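Local atomic coordinates of guanine deaminase (Escherichia coli, PDB entry 6OHB), a protein that catalyses the zinc-dependent hydrolytic deamination of guanine to xanthine and ammonia. Residues N160-N173 and R201-S215. Numbering follows the deposited sequence.
Sequences NMRMIAGKVMMDRN and RLLYAITPRFAPTSS
Pro212 O is gripped by two side chains, Asn173 ND2 at 2.9 Å and Arg172 NE at 3.1 Å, which arrive from opposite faces of the carbonyl plane. The extended Arg172 chain lays one guanidinium face over Ser215 CA. The Asp171 carboxylate holds Ser215 chiefly through OD1, whose syn lone pair accepts from Ser215 N at 2.8 Å; Ser215 OG lies 2.5 Å from Asp171 OD2, so short that the length is doubtful. With Asp171 CG set between the backbone N and carbonyl carbon (chi1 68°), both oxygens face the residue that N-caps helix 216-228.

Parallel strand pairing runs through Leu203 N to Met163 O, Ala165 N to Leu203 O and Ala205 N to Ala165 O. At Gly166 the chain passes the Tyr204 ring: its CA lies over one face, 3.9 Å from the centroid and 28° off the normal, a CH-pi contact. The same tyrosine's OH accepts from Lys167 N at 3.1 Å, so a side chain bridges where the backbone bonds lapse; they resume at Met169 N to Thr207 O.

Arg209, a probable substrate-binding residue, donates weakly from NE to Met170 SD and pairs with Glu110. At the other end, Arg201 NH1 hydrogen-bonds Asn160 O (2.9 Å) in its carbonyl plane. The Arg201 and Arg162 side chains cross nearly at right angles, guanidinium planes 69° apart; Glu385 makes a salt bridge to each, and Asp387 a second one to Arg201.

The pairing closes the beta-alpha-beta unit of strand 164-169, helix 182-196 and strand 203-208 in the amidohydrolase TIM barrel, flanked by strands 135-141 and 233-238.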
loop_
_atom_site.group_PDB
_atom_site.type_symbol
_atom_site.label_atom_id
_atom_site.label_comp_id
_atom_site.label_asym_id
_atom_site.label_seq_id
_atom_site.Cartn_x
_atom_site.Cartn_y
_atom_site.Cartn_z
ATOM N N ASN A 160 10.420 4.709 -28.973
ATOM C CA ASN A 160 9.332 5.527 -29.510
ATOM C C ASN A 160 8.171 5.643 -28.519
ATOM O O ASN A 160 6.993 5.508 -28.866
ATOM C CB ASN A 160 8.852 4.988 -30.857
ATOM C CG ASN A 160 7.992 5.990 -31.603
ATOM O OD1 ASN A 160 8.053 7.196 -31.344
ATOM N ND2 ASN A 160 7.174 5.495 -32.521
ATOM N N MET A 161 8.519 5.936 -27.274
ATOM C CA MET A 161 7.541 6.156 -26.222
ATOM C C MET A 161 6.931 7.547 -26.361
ATOM O O MET A 161 7.595 8.494 -26.795
ATOM C CB MET A 161 8.221 6.010 -24.859
ATOM C CG MET A 161 7.325 6.144 -23.646
ATOM S SD MET A 161 8.290 5.903 -22.129
ATOM C CE MET A 161 7.438 4.517 -21.388
ATOM N N ARG A 162 5.646 7.667 -26.020
ATOM C CA ARG A 162 5.012 8.979 -25.900
ATOM C C ARG A 162 5.177 9.465 -24.466
ATOM O O ARG A 162 4.552 8.932 -23.543
ATOM C CB ARG A 162 3.536 8.945 -26.292
ATOM C CG ARG A 162 2.919 10.344 -26.322
ATOM C CD ARG A 162 1.575 10.386 -27.039
ATOM N NE ARG A 162 1.687 10.185 -28.486
ATOM C CZ ARG A 162 1.934 11.151 -29.369
ATOM N NH1 ARG A 162 2.104 12.404 -28.967
ATOM N NH2 ARG A 162 2.006 10.865 -30.665
ATOM N N MET A 163 6.009 10.486 -24.285
ATOM C CA MET A 163 6.338 11.009 -22.971
ATOM C C MET A 163 6.405 12.528 -23.037
ATOM O O MET A 163 6.947 13.093 -23.990
ATOM C CB MET A 163 7.681 10.446 -22.478
ATOM C CG MET A 163 8.313 11.232 -21.339
ATOM S SD MET A 163 9.927 10.594 -20.862
ATOM C CE MET A 163 9.483 8.962 -20.267
ATOM N N ILE A 164 5.869 13.180 -22.013
ATOM C CA ILE A 164 6.005 14.618 -21.840
ATOM C C ILE A 164 7.016 14.859 -20.728
ATOM O O ILE A 164 6.878 14.318 -19.623
ATOM C CB ILE A 164 4.655 15.273 -21.505
ATOM C CG1 ILE A 164 3.539 14.671 -22.356
ATOM C CG2 ILE A 164 4.736 16.787 -21.687
ATOM C CD1 ILE A 164 2.164 15.209 -22.019
ATOM N N ALA A 165 8.035 15.663 -21.019
ATOM C CA ALA A 165 9.077 15.960 -20.052
ATOM C C ALA A 165 9.601 17.364 -20.319
ATOM O O ALA A 165 9.306 17.979 -21.348
ATOM C CB ALA A 165 10.202 14.923 -20.115
ATOM N N GLY A 166 10.385 17.869 -19.376
ATOM C CA GLY A 166 10.957 19.192 -19.517
ATOM C C GLY A 166 11.984 19.454 -18.442
ATOM O O GLY A 166 12.038 18.761 -17.420
ATOM N N LYS A 167 12.806 20.468 -18.693
ATOM C CA LYS A 167 13.828 20.889 -17.745
ATOM C C LYS A 167 13.212 21.697 -16.610
ATOM O O LYS A 167 12.345 22.546 -16.832
ATOM C CB LYS A 167 14.896 21.714 -18.459
ATOM C CG LYS A 167 15.954 22.302 -17.554
ATOM C CD LYS A 167 16.673 23.449 -18.244
ATOM C CE LYS A 167 16.470 24.757 -17.497
ATOM N NZ LYS A 167 17.057 24.712 -16.135
ATOM N N VAL A 168 13.673 21.433 -15.387
ATOM C CA VAL A 168 13.197 22.178 -14.229
ATOM C C VAL A 168 13.740 23.599 -14.286
ATOM O O VAL A 168 14.931 23.817 -14.540
ATOM C CB VAL A 168 13.616 21.481 -12.926
ATOM C CG1 VAL A 168 13.199 22.314 -11.724
ATOM C CG2 VAL A 168 13.020 20.090 -12.843
ATOM N N MET A 169 12.856 24.576 -14.093
ATOM C CA MET A 169 13.237 25.978 -13.993
ATOM C C MET A 169 13.182 26.391 -12.527
ATOM O O MET A 169 12.107 26.371 -11.917
ATOM C CB MET A 169 12.309 26.845 -14.847
ATOM C CG MET A 169 12.245 26.425 -16.312
ATOM S SD MET A 169 11.028 27.342 -17.286
ATOM C CE MET A 169 11.207 28.984 -16.608
ATOM N N MET A 170 14.333 26.765 -11.967
ATOM C CA MET A 170 14.404 27.208 -10.573
ATOM C C MET A 170 15.662 28.046 -10.379
ATOM O O MET A 170 16.775 27.540 -10.556
ATOM C CB MET A 170 14.387 26.011 -9.617
ATOM C CG MET A 170 15.298 24.863 -10.023
ATOM S SD MET A 170 15.280 23.493 -8.847
ATOM C CE MET A 170 15.296 24.386 -7.301
ATOM N N ASP A 171 15.493 29.319 -10.006
ATOM C CA ASP A 171 16.628 30.234 -9.889
ATOM C C ASP A 171 16.807 30.831 -8.495
ATOM O O ASP A 171 17.683 31.687 -8.319
ATOM C CB ASP A 171 16.522 31.357 -10.930
ATOM C CG ASP A 171 15.359 32.301 -10.674
ATOM O OD1 ASP A 171 14.439 31.940 -9.912
ATOM O OD2 ASP A 171 15.365 33.412 -11.250
ATOM N N ARG A 172 16.019 30.417 -7.503
ATOM C CA ARG A 172 16.170 30.970 -6.164
ATOM C C ARG A 172 15.685 29.967 -5.123
ATOM O O ARG A 172 15.005 28.988 -5.442
ATOM C CB ARG A 172 15.416 32.299 -6.022
ATOM C CG ARG A 172 13.911 32.157 -5.915
ATOM C CD ARG A 172 13.243 33.517 -5.818
ATOM N NE ARG A 172 11.789 33.410 -5.767
ATOM C CZ ARG A 172 10.963 34.452 -5.710
ATOM N NH1 ARG A 172 11.446 35.686 -5.694
ATOM N NH2 ARG A 172 9.652 34.258 -5.668
ATOM N N ASN A 173 16.075 30.221 -3.867
ATOM C CA ASN A 173 15.589 29.481 -2.698
ATOM C C ASN A 173 15.933 27.995 -2.776
ATOM O O ASN A 173 15.115 27.130 -2.453
ATOM C CB ASN A 173 14.085 29.679 -2.505
ATOM C CG ASN A 173 13.742 31.065 -2.010
ATOM O OD1 ASN A 173 14.494 31.661 -1.237
ATOM N ND2 ASN A 173 12.608 31.593 -2.454
ATOM N N ARG A 201 7.070 10.746 -30.889
ATOM C CA ARG A 201 5.940 10.859 -29.983
ATOM C C ARG A 201 6.295 11.631 -28.717
ATOM O O ARG A 201 5.478 11.706 -27.796
ATOM C CB ARG A 201 5.401 9.470 -29.628
ATOM C CG ARG A 201 4.857 8.676 -30.817
ATOM C CD ARG A 201 4.591 7.220 -30.428
ATOM N NE ARG A 201 3.393 7.089 -29.599
ATOM C CZ ARG A 201 3.222 6.167 -28.656
ATOM N NH1 ARG A 201 4.170 5.275 -28.399
ATOM N NH2 ARG A 201 2.094 6.142 -27.961
ATOM N N LEU A 202 7.485 12.218 -28.663
ATOM C CA LEU A 202 7.909 12.970 -27.495
ATOM C C LEU A 202 7.257 14.348 -27.477
ATOM O O LEU A 202 6.891 14.902 -28.519
ATOM C CB LEU A 202 9.432 13.117 -27.477
ATOM C CG LEU A 202 10.217 11.806 -27.466
ATOM C CD1 LEU A 202 11.712 12.073 -27.533
ATOM C CD2 LEU A 202 9.870 10.983 -26.229
ATOM N N LEU A 203 7.101 14.891 -26.272
ATOM C CA LEU A 203 6.488 16.194 -26.066
ATOM C C LEU A 203 7.203 16.902 -24.925
ATOM O O LEU A 203 7.702 16.261 -23.995
ATOM C CB LEU A 203 4.989 16.068 -25.753
ATOM C CG LEU A 203 4.132 15.330 -26.787
ATOM C CD1 LEU A 203 2.796 14.898 -26.200
ATOM C CD2 LEU A 203 3.925 16.199 -28.019
ATOM N N TYR A 204 7.249 18.230 -24.995
ATOM C CA TYR A 204 7.955 19.033 -24.005
ATOM C C TYR A 204 6.973 19.781 -23.111
ATOM O O TYR A 204 5.934 20.261 -23.572
ATOM C CB TYR A 204 8.920 20.026 -24.664
ATOM C CG TYR A 204 9.816 20.719 -23.655
ATOM C CD1 TYR A 204 9.380 21.853 -22.969
ATOM C CD2 TYR A 204 11.084 20.232 -23.375
ATOM C CE1 TYR A 204 10.186 22.476 -22.039
ATOM C CE2 TYR A 204 11.894 20.852 -22.450
ATOM C CZ TYR A 204 11.439 21.971 -21.783
ATOM O OH TYR A 204 12.240 22.593 -20.858
ATOM N N ALA A 205 7.324 19.894 -21.831
ATOM C CA ALA A 205 6.547 20.642 -20.853
ATOM C C ALA A 205 7.421 21.719 -20.228
ATOM O O ALA A 205 8.504 21.418 -19.719
ATOM C CB ALA A 205 5.991 19.721 -19.765
ATOM N N ILE A 206 6.963 22.970 -20.285
ATOM C CA ILE A 206 7.626 24.042 -19.551
ATOM C C ILE A 206 7.416 23.789 -18.067
ATOM O O ILE A 206 6.280 23.781 -17.578
ATOM C CB ILE A 206 7.090 25.417 -19.961
ATOM C CG1 ILE A 206 7.369 25.681 -21.440
ATOM C CG2 ILE A 206 7.722 26.499 -19.098
ATOM C CD1 ILE A 206 6.216 26.337 -22.152
ATOM N N THR A 207 8.509 23.575 -17.340
ATOM C CA THR A 207 8.457 22.977 -16.009
ATOM C C THR A 207 9.184 23.858 -15.002
ATOM O O THR A 207 10.361 23.630 -14.685
ATOM C CB THR A 207 9.054 21.567 -16.035
ATOM O OG1 THR A 207 8.507 20.834 -17.137
ATOM C CG2 THR A 207 8.738 20.830 -14.768
ATOM N N PRO A 208 8.515 24.890 -14.487
ATOM C CA PRO A 208 8.995 25.522 -13.250
ATOM C C PRO A 208 8.611 24.637 -12.073
ATOM O O PRO A 208 7.472 24.172 -11.986
ATOM C CB PRO A 208 8.257 26.865 -13.221
ATOM C CG PRO A 208 6.998 26.623 -14.030
ATOM C CD PRO A 208 7.317 25.554 -15.040
ATOM N N ARG A 209 9.567 24.398 -11.168
ATOM C CA ARG A 209 9.308 23.495 -10.050
ATOM C C ARG A 209 8.084 23.949 -9.266
ATOM O O ARG A 209 7.072 23.240 -9.200
ATOM C CB ARG A 209 10.534 23.396 -9.138
ATOM C CG ARG A 209 10.389 22.308 -8.078
ATOM C CD ARG A 209 11.614 22.181 -7.195
ATOM N NE ARG A 209 12.788 21.704 -7.919
ATOM C CZ ARG A 209 13.141 20.427 -8.019
ATOM N NH1 ARG A 209 12.408 19.479 -7.444
ATOM N NH2 ARG A 209 14.232 20.098 -8.696
ATOM N N PHE A 210 8.157 25.137 -8.675
ATOM C CA PHE A 210 6.988 25.837 -8.160
ATOM C C PHE A 210 7.357 27.308 -7.995
ATOM O O PHE A 210 8.499 27.715 -8.240
ATOM C CB PHE A 210 6.473 25.225 -6.847
ATOM C CG PHE A 210 7.541 24.992 -5.802
ATOM C CD1 PHE A 210 7.665 23.759 -5.186
ATOM C CD2 PHE A 210 8.408 26.001 -5.431
ATOM C CE1 PHE A 210 8.634 23.539 -4.226
ATOM C CE2 PHE A 210 9.376 25.786 -4.470
ATOM C CZ PHE A 210 9.491 24.555 -3.870
ATOM N N ALA A 211 6.375 28.106 -7.585
ATOM C CA ALA A 211 6.592 29.547 -7.473
ATOM C C ALA A 211 7.662 29.930 -6.451
ATOM O O ALA A 211 8.435 30.861 -6.740
ATOM C CB ALA A 211 5.261 30.243 -7.160
ATOM N N PRO A 212 7.770 29.292 -5.274
ATOM C CA PRO A 212 8.841 29.683 -4.339
ATOM C C PRO A 212 10.236 29.704 -4.941
ATOM O O PRO A 212 11.022 30.598 -4.607
ATOM C CB PRO A 212 8.725 28.629 -3.233
ATOM C CG PRO A 212 7.279 28.318 -3.186
ATOM C CD PRO A 212 6.768 28.436 -4.607
ATOM N N THR A 213 10.567 28.771 -5.830
ATOM C CA THR A 213 11.926 28.674 -6.344
ATOM C C THR A 213 12.090 29.356 -7.695
ATOM O O THR A 213 13.094 29.131 -8.376
ATOM C CB THR A 213 12.366 27.211 -6.443
ATOM O OG1 THR A 213 11.328 26.426 -7.050
ATOM C CG2 THR A 213 12.704 26.648 -5.068
ATOM N N SER A 214 11.153 30.213 -8.086
ATOM C CA SER A 214 11.292 30.959 -9.328
ATOM C C SER A 214 11.069 32.439 -9.069
ATOM O O SER A 214 10.027 32.832 -8.533
ATOM C CB SER A 214 10.302 30.442 -10.380
ATOM O OG SER A 214 10.692 29.158 -10.845
ATOM N N SER A 215 12.038 33.250 -9.478
ATOM C CA SER A 215 11.933 34.695 -9.385
ATOM C C SER A 215 10.851 35.206 -10.338
ATOM O O SER A 215 10.422 34.490 -11.247
ATOM C CB SER A 215 13.276 35.334 -9.722
ATOM O OG SER A 215 13.604 35.108 -11.081
#